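Local coordinates for protein transcriptional regulator (Pseudomonas aeruginosa, PDB 3E7Q) that probably binds operator DNA as a dimeric TetR-family transcriptional regulator, most likely a repressor, through a predicted helix-turn-helix motif, at residues B[87-92]-B[195-200]; B[152-157]-B[199-204]; B[39-42]-B[47-50]. One frame throughout, in Å; residues are numbered along the deposited sequence.

Contact 1 of 3, residues B[87-92]-B[195-200]; sequences GARPRL and AWVDGL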
ATOM      1  N   GLY B  87      21.502 -13.380  17.448  1.00 44.77           N
ATOM      2  CA  GLY B  87      20.210 -13.567  18.139  1.00 42.31           C
ATOM      3  C   GLY B  87      18.979 -13.028  17.416  1.00 41.06           C
ATOM      4  O   GLY B  87      19.085 -12.205  16.526  1.00 40.88           O
ATOM      5  N   ALA B  88      17.785 -13.428  17.830  1.00 40.83           N
ATOM      6  CA  ALA B  88      16.553 -13.102  17.033  1.00 39.74           C
ATOM      7  C   ALA B  88      16.248 -11.578  16.971  1.00 39.42           C
ATOM      8  O   ALA B  88      15.961 -11.058  15.876  1.00 37.30           O
ATOM      9  CB  ALA B  88      15.355 -13.900  17.510  1.00 39.15           C
ATOM     10  N   ARG B  89      16.391 -10.866  18.112  1.00 39.01           N
ATOM     11  CA  ARG B  89      16.087  -9.425  18.202  1.00 38.55           C
ATOM     12  C   ARG B  89      17.131  -8.576  17.482  1.00 38.47           C
ATOM     13  O   ARG B  89      16.770  -7.653  16.751  1.00 38.87           O
ATOM     14  CB  ARG B  89      15.840  -8.962  19.658  1.00 38.14           C
ATOM     15  CG  ARG B  89      14.540  -9.534  20.174  1.00 40.94           C
ATOM     16  CD  ARG B  89      13.560  -8.620  20.882  1.00 44.13           C
ATOM     17  NE  ARG B  89      13.261  -7.300  20.272  1.00 45.19           N
ATOM     18  CZ  ARG B  89      12.380  -6.447  20.795  1.00 40.80           C
ATOM     19  NH1 ARG B  89      11.673  -6.805  21.835  1.00 41.42           N
ATOM     20  NH2 ARG B  89      12.176  -5.268  20.260  1.00 39.86           N
ATOM     21  N   PRO B  90      18.428  -8.904  17.630  1.00 39.16           N
ATOM     22  CA  PRO B  90      19.408  -8.151  16.844  1.00 39.42           C
ATOM     23  C   PRO B  90      19.229  -8.282  15.298  1.00 39.50           C
ATOM     24  O   PRO B  90      19.366  -7.285  14.600  1.00 37.62           O
ATOM     25  CB  PRO B  90      20.748  -8.697  17.328  1.00 39.61           C
ATOM     26  CG  PRO B  90      20.489  -9.245  18.669  1.00 39.36           C
ATOM     27  CD  PRO B  90      19.090  -9.853  18.521  1.00 39.23           C
ATOM     28  N   ARG B  91      18.882  -9.485  14.825  1.00 39.87           N
ATOM     29  CA  ARG B  91      18.525  -9.769  13.423  1.00 39.98           C
ATOM     30  C   ARG B  91      17.255  -9.022  12.962  1.00 39.34           C
ATOM     31  O   ARG B  91      17.235  -8.438  11.872  1.00 39.05           O
ATOM     32  CB  ARG B  91      18.320 -11.274  13.192  1.00 39.84           C
ATOM     33  CG  ARG B  91      19.508 -12.162  13.444  1.00 41.28           C
ATOM     34  CD  ARG B  91      19.273 -13.622  13.041  1.00 42.49           C
ATOM     35  NE  ARG B  91      20.552 -14.205  12.645  1.00 48.49           N
ATOM     36  CZ  ARG B  91      20.865 -15.513  12.704  1.00 53.52           C
ATOM     37  NH1 ARG B  91      19.971 -16.427  13.102  1.00 53.97           N
ATOM     38  NH2 ARG B  91      22.097 -15.935  12.365  1.00 52.40           N
ATOM     39  N   LEU B  92      16.206  -9.027  13.785  1.00 39.11           N
ATOM     40  CA  LEU B  92      15.017  -8.215  13.489  1.00 39.45           C
ATOM     41  C   LEU B  92      15.349  -6.690  13.440  1.00 39.09           C
ATOM     42  O   LEU B  92      14.885  -6.004  12.545  1.00 39.80           O
ATOM     43  CB  LEU B  92      13.847  -8.454  14.475  1.00 38.97           C
ATOM     44  CG  LEU B  92      13.043  -9.753  14.363  1.00 39.26           C
ATOM     45  CD1 LEU B  92      12.232  -9.931  15.576  1.00 38.55           C
ATOM     46  CD2 LEU B  92      12.187  -9.842  13.071  1.00 35.14           C
ATOM     47  N   ALA B 195       8.538  -1.776  18.746  1.00 37.31           N
ATOM     48  CA  ALA B 195       7.416  -1.767  19.700  1.00 38.51           C
ATOM     49  C   ALA B 195       6.457  -2.930  19.472  1.00 39.52           C
ATOM     50  O   ALA B 195       5.850  -3.473  20.422  1.00 40.97           O
ATOM     51  CB  ALA B 195       6.690  -0.437  19.684  1.00 37.57           C
ATOM     52  N   TRP B 196       6.299  -3.302  18.202  1.00 40.21           N
ATOM     53  CA  TRP B 196       5.525  -4.464  17.841  1.00 40.14           C
ATOM     54  C   TRP B 196       6.109  -5.786  18.394  1.00 39.12           C
ATOM     55  O   TRP B 196       5.395  -6.653  18.889  1.00 38.30           O
ATOM     56  CB  TRP B 196       5.510  -4.563  16.308  1.00 40.87           C
ATOM     57  CG  TRP B 196       4.706  -5.671  15.792  1.00 40.84           C
ATOM     58  CD1 TRP B 196       3.408  -5.597  15.477  1.00 42.71           C
ATOM     59  CD2 TRP B 196       5.123  -7.037  15.484  1.00 39.83           C
ATOM     60  NE1 TRP B 196       2.973  -6.803  14.995  1.00 45.01           N
ATOM     61  CE2 TRP B 196       3.987  -7.710  15.008  1.00 40.57           C
ATOM     62  CE3 TRP B 196       6.318  -7.738  15.580  1.00 40.09           C
ATOM     63  CZ2 TRP B 196       3.993  -9.057  14.636  1.00 42.01           C
ATOM     64  CZ3 TRP B 196       6.333  -9.083  15.203  1.00 42.44           C
ATOM     65  CH2 TRP B 196       5.171  -9.722  14.716  1.00 41.02           C
ATOM     66  N   VAL B 197       7.400  -5.962  18.179  1.00 38.90           N
ATOM     67  CA  VAL B 197       8.128  -7.113  18.752  1.00 38.84           C
ATOM     68  C   VAL B 197       8.024  -7.134  20.251  1.00 38.79           C
ATOM     69  O   VAL B 197       7.808  -8.202  20.817  1.00 36.79           O
ATOM     70  CB  VAL B 197       9.639  -7.168  18.319  1.00 37.86           C
ATOM     71  CG1 VAL B 197      10.276  -8.443  18.749  1.00 34.11           C
ATOM     72  CG2 VAL B 197       9.766  -6.990  16.776  1.00 38.30           C
ATOM     73  N   ASP B 198       8.166  -5.957  20.881  1.00 39.58           N
ATOM     74  CA  ASP B 198       7.992  -5.831  22.332  1.00 40.35           C
ATOM     75  C   ASP B 198       6.638  -6.373  22.738  1.00 41.35           C
ATOM     76  O   ASP B 198       6.521  -7.110  23.713  1.00 41.18           O
ATOM     77  CB  ASP B 198       8.025  -4.372  22.825  1.00 41.01           C
ATOM     78  CG  ASP B 198       9.397  -3.725  22.774  1.00 40.91           C
ATOM     79  OD1 ASP B 198      10.422  -4.376  22.525  1.00 40.27           O
ATOM     80  OD2 ASP B 198       9.430  -2.503  23.001  1.00 43.31           O
ATOM     81  N   GLY B 199       5.612  -5.941  22.015  1.00 42.37           N
ATOM     82  CA  GLY B 199       4.244  -6.414  22.210  1.00 42.43           C
ATOM     83  C   GLY B 199       4.080  -7.922  22.206  1.00 41.78           C
ATOM     84  O   GLY B 199       3.521  -8.476  23.127  1.00 41.60           O
ATOM     85  N   LEU B 200       4.548  -8.569  21.154  1.00 41.70           N
ATOM     86  CA  LEU B 200       4.693 -10.028  21.152  1.00 42.59           C
ATOM     87  C   LEU B 200       5.355 -10.588  22.371  1.00 41.89           C
ATOM     88  O   LEU B 200       4.813 -11.400  23.040  1.00 40.83           O
ATOM     89  CB  LEU B 200       5.555 -10.477  19.994  1.00 43.23           C
ATOM     90  CG  LEU B 200       4.992 -10.808  18.641  1.00 44.08           C
ATOM     91  CD1 LEU B 200       6.130 -11.538  17.884  1.00 45.88           C
ATOM     92  CD2 LEU B 200       3.778 -11.659  18.662  1.00 44.27           C
TER
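Arg89 spans the gap between helices 88-99 and 186-204, laying its guanidinium over Val197 and ending on the carboxylate of Asp198. The two short helical segments run close to antiparallel, at 155°, with their axes 11.8 Å apart, a separation that only side chains bridge. The Arg89 chain leaves its helix with CG beside the backbone N (chi1 -70°) and then bends twice, at chi2 and again at chi3, which carries NE and the guanidinium across Val197. There one face of the flat group rests on CG1 of Val197, whose distance to Arg89 NE is 3.5 Å; the methyl sits over the centre of the group, and the valine and the arginine point in opposing directions as they pass. Leu92, one turn further along the same helix, adds apolar contact on Val197: its CD1 lies 4.0 Å from CG1 and about as far from CG2.

The polar end is gripped end-on. Both terminal nitrogens converge on one oxygen, Arg89 NH1 reaching Asp198 OD1 at 2.8 Å and Arg89 NH2 the same OD1 at 3.0 Å. NH1 meets it nearly along the C-O axis, whereas NH2 approaches from above the carboxylate plane; neither bond is straight, and the two planes are 53° apart. Asp198 gives its other oxygen, OD2, to a salt bridge with Arg207 of the second subunit, and Arg89 also pairs with Glu194 and Glu201 of its own chain. Leu148 of helix 124-152 touches both Arg89 and Val197. Asp198 thus links the charge network within this C-terminal domain to the dimer interface, and sharing between two arginines would be expected to favour its ionised form.

Contact 2 of 3, residues B[152-157]-B[199-204]; sequences GGWADF and GLEAGA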
ATOM      1  N   GLY B 152      12.126 -17.739  23.500  1.00 41.82           N
ATOM      2  CA  GLY B 152      11.010 -17.412  24.412  1.00 41.54           C
ATOM      3  C   GLY B 152      10.315 -18.295  25.430  1.00 41.52           C
ATOM      4  O   GLY B 152       9.657 -17.746  26.304  1.00 43.34           O
ATOM      5  N   GLY B 153      10.302 -19.608  25.424  1.00 42.32           N
ATOM      6  CA  GLY B 153      10.139 -20.487  24.369  1.00 42.84           C
ATOM      7  C   GLY B 153       8.614 -20.626  24.368  1.00 42.92           C
ATOM      8  O   GLY B 153       8.022 -21.212  25.267  1.00 41.94           O
ATOM      9  N   TRP B 154       8.009 -20.060  23.325  1.00 43.02           N
ATOM     10  CA  TRP B 154       6.561 -19.982  23.154  1.00 43.67           C
ATOM     11  C   TRP B 154       6.039 -21.309  22.639  1.00 45.63           C
ATOM     12  O   TRP B 154       6.532 -21.846  21.663  1.00 46.23           O
ATOM     13  CB  TRP B 154       6.247 -18.827  22.217  1.00 42.43           C
ATOM     14  CG  TRP B 154       6.912 -17.502  22.694  1.00 39.72           C
ATOM     15  CD1 TRP B 154       7.291 -17.197  23.950  1.00 39.83           C
ATOM     16  CD2 TRP B 154       7.161 -16.335  21.914  1.00 39.57           C
ATOM     17  NE1 TRP B 154       7.798 -15.926  24.019  1.00 38.82           N
ATOM     18  CE2 TRP B 154       7.754 -15.380  22.768  1.00 38.85           C
ATOM     19  CE3 TRP B 154       6.968 -16.004  20.564  1.00 39.02           C
ATOM     20  CZ2 TRP B 154       8.159 -14.137  22.319  1.00 39.72           C
ATOM     21  CZ3 TRP B 154       7.367 -14.744  20.122  1.00 38.77           C
ATOM     22  CH2 TRP B 154       7.947 -13.835  20.989  1.00 39.93           C
ATOM     23  N   ALA B 155       5.055 -21.849  23.340  1.00 47.84           N
ATOM     24  CA  ALA B 155       4.537 -23.204  23.109  1.00 49.14           C
ATOM     25  C   ALA B 155       3.949 -23.434  21.699  1.00 49.86           C
ATOM     26  O   ALA B 155       4.422 -24.342  20.952  1.00 51.43           O
ATOM     27  CB  ALA B 155       3.478 -23.577  24.230  1.00 49.32           C
ATOM     28  N   ASP B 156       2.920 -22.706  21.309  1.00 49.05           N
ATOM     29  CA  ASP B 156       2.501 -22.855  19.882  1.00 49.78           C
ATOM     30  C   ASP B 156       2.231 -21.531  19.251  1.00 47.71           C
ATOM     31  O   ASP B 156       1.132 -21.010  19.276  1.00 48.17           O
ATOM     32  CB  ASP B 156       1.289 -23.719  19.645  1.00 51.16           C
ATOM     33  CG  ASP B 156       0.220 -23.474  20.633  1.00 55.25           C
ATOM     34  OD1 ASP B 156       0.456 -23.815  21.824  1.00 60.34           O
ATOM     35  OD2 ASP B 156      -0.862 -22.997  20.207  1.00 61.99           O
ATOM     36  N   PHE B 157       3.296 -21.030  18.678  1.00 45.05           N
ATOM     37  CA  PHE B 157       3.328 -19.772  18.111  1.00 42.53           C
ATOM     38  C   PHE B 157       3.081 -20.041  16.639  1.00 41.74           C
ATOM     39  O   PHE B 157       3.723 -20.900  16.052  1.00 40.58           O
ATOM     40  CB  PHE B 157       4.714 -19.177  18.341  1.00 40.48           C
ATOM     41  CG  PHE B 157       4.832 -17.790  17.841  1.00 39.18           C
ATOM     42  CD1 PHE B 157       3.908 -16.819  18.242  1.00 37.85           C
ATOM     43  CD2 PHE B 157       5.793 -17.456  16.930  1.00 36.00           C
ATOM     44  CE1 PHE B 157       4.003 -15.531  17.775  1.00 36.97           C
ATOM     45  CE2 PHE B 157       5.896 -16.165  16.509  1.00 37.13           C
ATOM     46  CZ  PHE B 157       5.000 -15.222  16.943  1.00 35.96           C
ATOM     47  N   GLY B 199       5.612  -5.941  22.015  1.00 42.37           N
ATOM     48  CA  GLY B 199       4.244  -6.414  22.210  1.00 42.43           C
ATOM     49  C   GLY B 199       4.080  -7.922  22.206  1.00 41.78           C
ATOM     50  O   GLY B 199       3.521  -8.476  23.127  1.00 41.60           O
ATOM     51  N   LEU B 200       4.548  -8.569  21.154  1.00 41.70           N
ATOM     52  CA  LEU B 200       4.693 -10.028  21.152  1.00 42.59           C
ATOM     53  C   LEU B 200       5.355 -10.588  22.371  1.00 41.89           C
ATOM     54  O   LEU B 200       4.813 -11.400  23.040  1.00 40.83           O
ATOM     55  CB  LEU B 200       5.555 -10.477  19.994  1.00 43.23           C
ATOM     56  CG  LEU B 200       4.992 -10.808  18.641  1.00 44.08           C
ATOM     57  CD1 LEU B 200       6.130 -11.538  17.884  1.00 45.88           C
ATOM     58  CD2 LEU B 200       3.778 -11.659  18.662  1.00 44.27           C
ATOM     59  N   GLU B 201       6.557 -10.119  22.660  1.00 42.76           N
ATOM     60  CA  GLU B 201       7.309 -10.635  23.788  1.00 42.80           C
ATOM     61  C   GLU B 201       6.623 -10.428  25.144  1.00 41.67           C
ATOM     62  O   GLU B 201       6.810 -11.254  26.054  1.00 39.27           O
ATOM     63  CB  GLU B 201       8.711 -10.036  23.814  1.00 43.08           C
ATOM     64  CG  GLU B 201       9.577 -10.447  22.665  1.00 47.78           C
ATOM     65  CD  GLU B 201      10.980 -10.723  23.120  1.00 54.29           C
ATOM     66  OE1 GLU B 201      11.846  -9.804  23.093  1.00 56.35           O
ATOM     67  OE2 GLU B 201      11.202 -11.873  23.580  1.00 61.63           O
ATOM     68  N   ALA B 202       5.828  -9.353  25.254  1.00 41.04           N
ATOM     69  CA  ALA B 202       5.133  -9.013  26.492  1.00 40.80           C
ATOM     70  C   ALA B 202       3.945  -9.931  26.724  1.00 40.95           C
ATOM     71  O   ALA B 202       3.508 -10.072  27.844  1.00 41.38           O
ATOM     72  CB  ALA B 202       4.715  -7.547  26.532  1.00 40.50           C
ATOM     73  N   GLY B 203       3.459 -10.587  25.679  1.00 41.27           N
ATOM     74  CA  GLY B 203       2.451 -11.648  25.817  1.00 41.05           C
ATOM     75  C   GLY B 203       1.500 -11.779  24.633  1.00 41.29           C
ATOM     76  O   GLY B 203       0.756 -12.739  24.549  1.00 40.80           O
ATOM     77  N   ALA B 204       1.574 -10.840  23.687  1.00 40.97           N
ATOM     78  CA  ALA B 204       0.768 -10.872  22.503  1.00 41.39           C
ATOM     79  C   ALA B 204       0.976 -12.088  21.589  1.00 42.05           C
ATOM     80  O   ALA B 204       0.121 -12.359  20.732  1.00 39.84           O
ATOM     81  CB  ALA B 204       0.958  -9.554  21.707  1.00 42.19           C
TER
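Leu200 presses its two methyl groups against a pair of aromatic residues from the loop that joins helices 124-152 and 159-179. CD1 is shared, lying 4.0 Å from Phe157 CZ and 4.1 Å from Trp154 CZ3, while CD2 of Leu200 lies 4.0 Å from Phe157 CE1. The leucine crosses both aromatic side chains at about a right angle. Within the loop the two rings also meet each other: CE3 of Trp154 stands 3.8 Å above the plane of the Phe157 ring, over its centre. Phe157 reaches this place with CG anti to its backbone N (chi1 -177°), and the compact apolar cluster is extended by Phe208, which touches both Phe157 and Leu200, and by Ala149 of helix 124-152, which both aromatic side chains touch.

In the all-helical C-terminal domain, of the TetR type, the contact fastens this interhelical loop to the last turns of helix 186-204. That helix widens here into a pi-type turn at 200-204, where Ala204 N bonds to Gly199 O at 3.1 Å.

Toward Glu201 the contact opens to solvent: the glutamate is partly exposed, whereas Leu200 is buried. Glu201 offers its backbone and aliphatic part to the indole, with CA 3.9 Å from Trp154 CZ2 and CG at the indole edge, in its plane. The two side chains cross at about a right angle, and the carboxylate is turned 58° from the indole plane; no hydrogen bond joins the two segments. Glu201 OE1 turns instead to Arg89, and the Trp154 ring stacks with that of His205.

Contact 3 of 3, residues B[39-42]-B[47-50]; sequences KICA and SVGL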
ATOM      1  N   LYS B  39       6.812   2.948 -25.825  1.00 51.23           N
ATOM      2  CA  LYS B  39       7.123   3.907 -24.774  1.00 52.15           C
ATOM      3  C   LYS B  39       8.292   3.501 -23.835  1.00 52.69           C
ATOM      4  O   LYS B  39       8.929   4.384 -23.209  1.00 52.12           O
ATOM      5  CB  LYS B  39       5.875   4.243 -23.965  1.00 52.84           C
ATOM      6  CG  LYS B  39       4.825   5.027 -24.741  1.00 52.26           C
ATOM      7  CD  LYS B  39       3.542   5.126 -23.905  1.00 53.81           C
ATOM      8  CE  LYS B  39       2.575   6.210 -24.417  1.00 56.44           C
ATOM      9  NZ  LYS B  39       1.258   6.235 -23.646  1.00 57.64           N
ATOM     10  N   ILE B  40       8.584   2.190 -23.767  1.00 52.58           N
ATOM     11  CA  ILE B  40       9.723   1.655 -23.008  1.00 52.39           C
ATOM     12  C   ILE B  40      11.004   1.986 -23.762  1.00 52.37           C
ATOM     13  O   ILE B  40      11.961   2.515 -23.189  1.00 51.09           O
ATOM     14  CB  ILE B  40       9.594   0.096 -22.739  1.00 52.48           C
ATOM     15  CG1 ILE B  40       8.545  -0.171 -21.642  1.00 51.84           C
ATOM     16  CG2 ILE B  40      10.917  -0.512 -22.305  1.00 51.18           C
ATOM     17  CD1 ILE B  40       8.024  -1.593 -21.594  1.00 51.97           C
ATOM     18  N   CYS B  41      10.998   1.686 -25.056  1.00 52.83           N
ATOM     19  CA  CYS B  41      12.104   2.066 -25.969  1.00 53.10           C
ATOM     20  C   CYS B  41      12.381   3.579 -25.977  1.00 52.09           C
ATOM     21  O   CYS B  41      13.540   3.996 -26.073  1.00 50.54           O
ATOM     22  CB  CYS B  41      11.823   1.531 -27.389  1.00 52.92           C
ATOM     23  SG  CYS B  41      11.852  -0.303 -27.393  1.00 56.88           S
ATOM     24  N   ALA B  42      11.316   4.374 -25.805  1.00 51.93           N
ATOM     25  CA  ALA B  42      11.428   5.847 -25.716  1.00 52.07           C
ATOM     26  C   ALA B  42      12.266   6.267 -24.503  1.00 51.54           C
ATOM     27  O   ALA B  42      13.005   7.244 -24.591  1.00 50.65           O
ATOM     28  CB  ALA B  42      10.057   6.525 -25.675  1.00 51.36           C
ATOM     29  N   SER B  47      15.359   2.106 -30.655  1.00 53.20           N
ATOM     30  CA  SER B  47      14.164   1.848 -31.460  1.00 53.80           C
ATOM     31  C   SER B  47      13.361   0.599 -31.011  1.00 54.36           C
ATOM     32  O   SER B  47      13.890  -0.347 -30.395  1.00 53.45           O
ATOM     33  CB  SER B  47      14.505   1.776 -32.964  1.00 53.50           C
ATOM     34  OG  SER B  47      14.470   0.444 -33.424  1.00 52.05           O
ATOM     35  N   VAL B  48      12.077   0.619 -31.369  1.00 55.45           N
ATOM     36  CA  VAL B  48      11.107  -0.404 -30.946  1.00 56.67           C
ATOM     37  C   VAL B  48      11.133  -1.652 -31.855  1.00 57.63           C
ATOM     38  O   VAL B  48      10.714  -2.748 -31.435  1.00 56.55           O
ATOM     39  CB  VAL B  48       9.699   0.188 -30.911  1.00 56.67           C
ATOM     40  CG1 VAL B  48       8.963  -0.304 -29.647  1.00 58.13           C
ATOM     41  CG2 VAL B  48       9.779   1.716 -30.917  1.00 56.73           C
ATOM     42  N   GLY B  49      11.611  -1.464 -33.099  1.00 58.51           N
ATOM     43  CA  GLY B  49      11.990  -2.578 -33.964  1.00 59.55           C
ATOM     44  C   GLY B  49      12.946  -3.484 -33.201  1.00 60.57           C
ATOM     45  O   GLY B  49      12.654  -4.662 -32.981  1.00 60.23           O
ATOM     46  N   LEU B  50      14.067  -2.895 -32.772  1.00 61.87           N
ATOM     47  CA  LEU B  50      15.060  -3.556 -31.919  1.00 62.94           C
ATOM     48  C   LEU B  50      14.466  -4.415 -30.781  1.00 64.11           C
ATOM     49  O   LEU B  50      14.911  -5.537 -30.548  1.00 64.19           O
ATOM     50  CB  LEU B  50      16.012  -2.511 -31.304  1.00 62.63           C
ATOM     51  CG  LEU B  50      17.245  -3.066 -30.564  1.00 62.52           C
ATOM     52  CD1 LEU B  50      18.357  -3.464 -31.541  1.00 61.04           C
ATOM     53  CD2 LEU B  50      17.758  -2.063 -29.518  1.00 63.05           C
TER
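The backbones of Cys41 and Val48 approach to 5.6 Å between their CA atoms, the nearest such pair of segments 39-42 and 47-50. The first segment lies within helix 37-44; the second starts in the turn and enters helix 48-54, with Ser47 at its N-cap. The Ser47 hydroxyl accepts a weak capping bond from Leu50 N: OG and N are 3.4 Å apart, but the N-H points almost straight at the oxygen, at 171°.

Cys41 carries the contact from its side of the turn. With SG beside its own backbone N and anti to the carbonyl carbon (chi1 -66°), the thiol is directed at the start of the following helix. SG lies 3.6 Å from Val48 CA and 3.7 Å from Val48 CG1, so the sulfur meets both the main chain and one branch of the valine. It also comes to 3.6 Å from Ser47 O without a hydrogen bond, while CB of Cys41 lies 4.1 Å from each Val48 methyl. Val48 continues onto Val37 and Arg38 of the preceding helix, so its packing extends back along helix 37-44, which itself rests against helix 12-34.

The two short helices, joined by a tight turn, meet through Cys41 and Val48, as in the helix-turn-helix of TetR-family regulators; the segments lie within the predicted DNA-binding motif, whose second helix probably serves recognition.

How the contacts relate
Contact 3 comes first along the chain and closes before the other two open. It lies in the N-terminal TetR-family region, on the opposite side of the chain's centre from contacts 1 and 2, whose centres are about 48 and 54 Å from its own. Contacts 1 and 2 are neighbours, with centres about 11 Å apart, and both end on helix 186-204, sharing Gly199 and Leu200. The salt bridge between Arg89 and Glu201 joins them directly, and both reach the second subunit. The chain therefore separates a predicted DNA-binding end from a distant dimerising end, consistent with the two-part, all-helical build of TetR-family regulators.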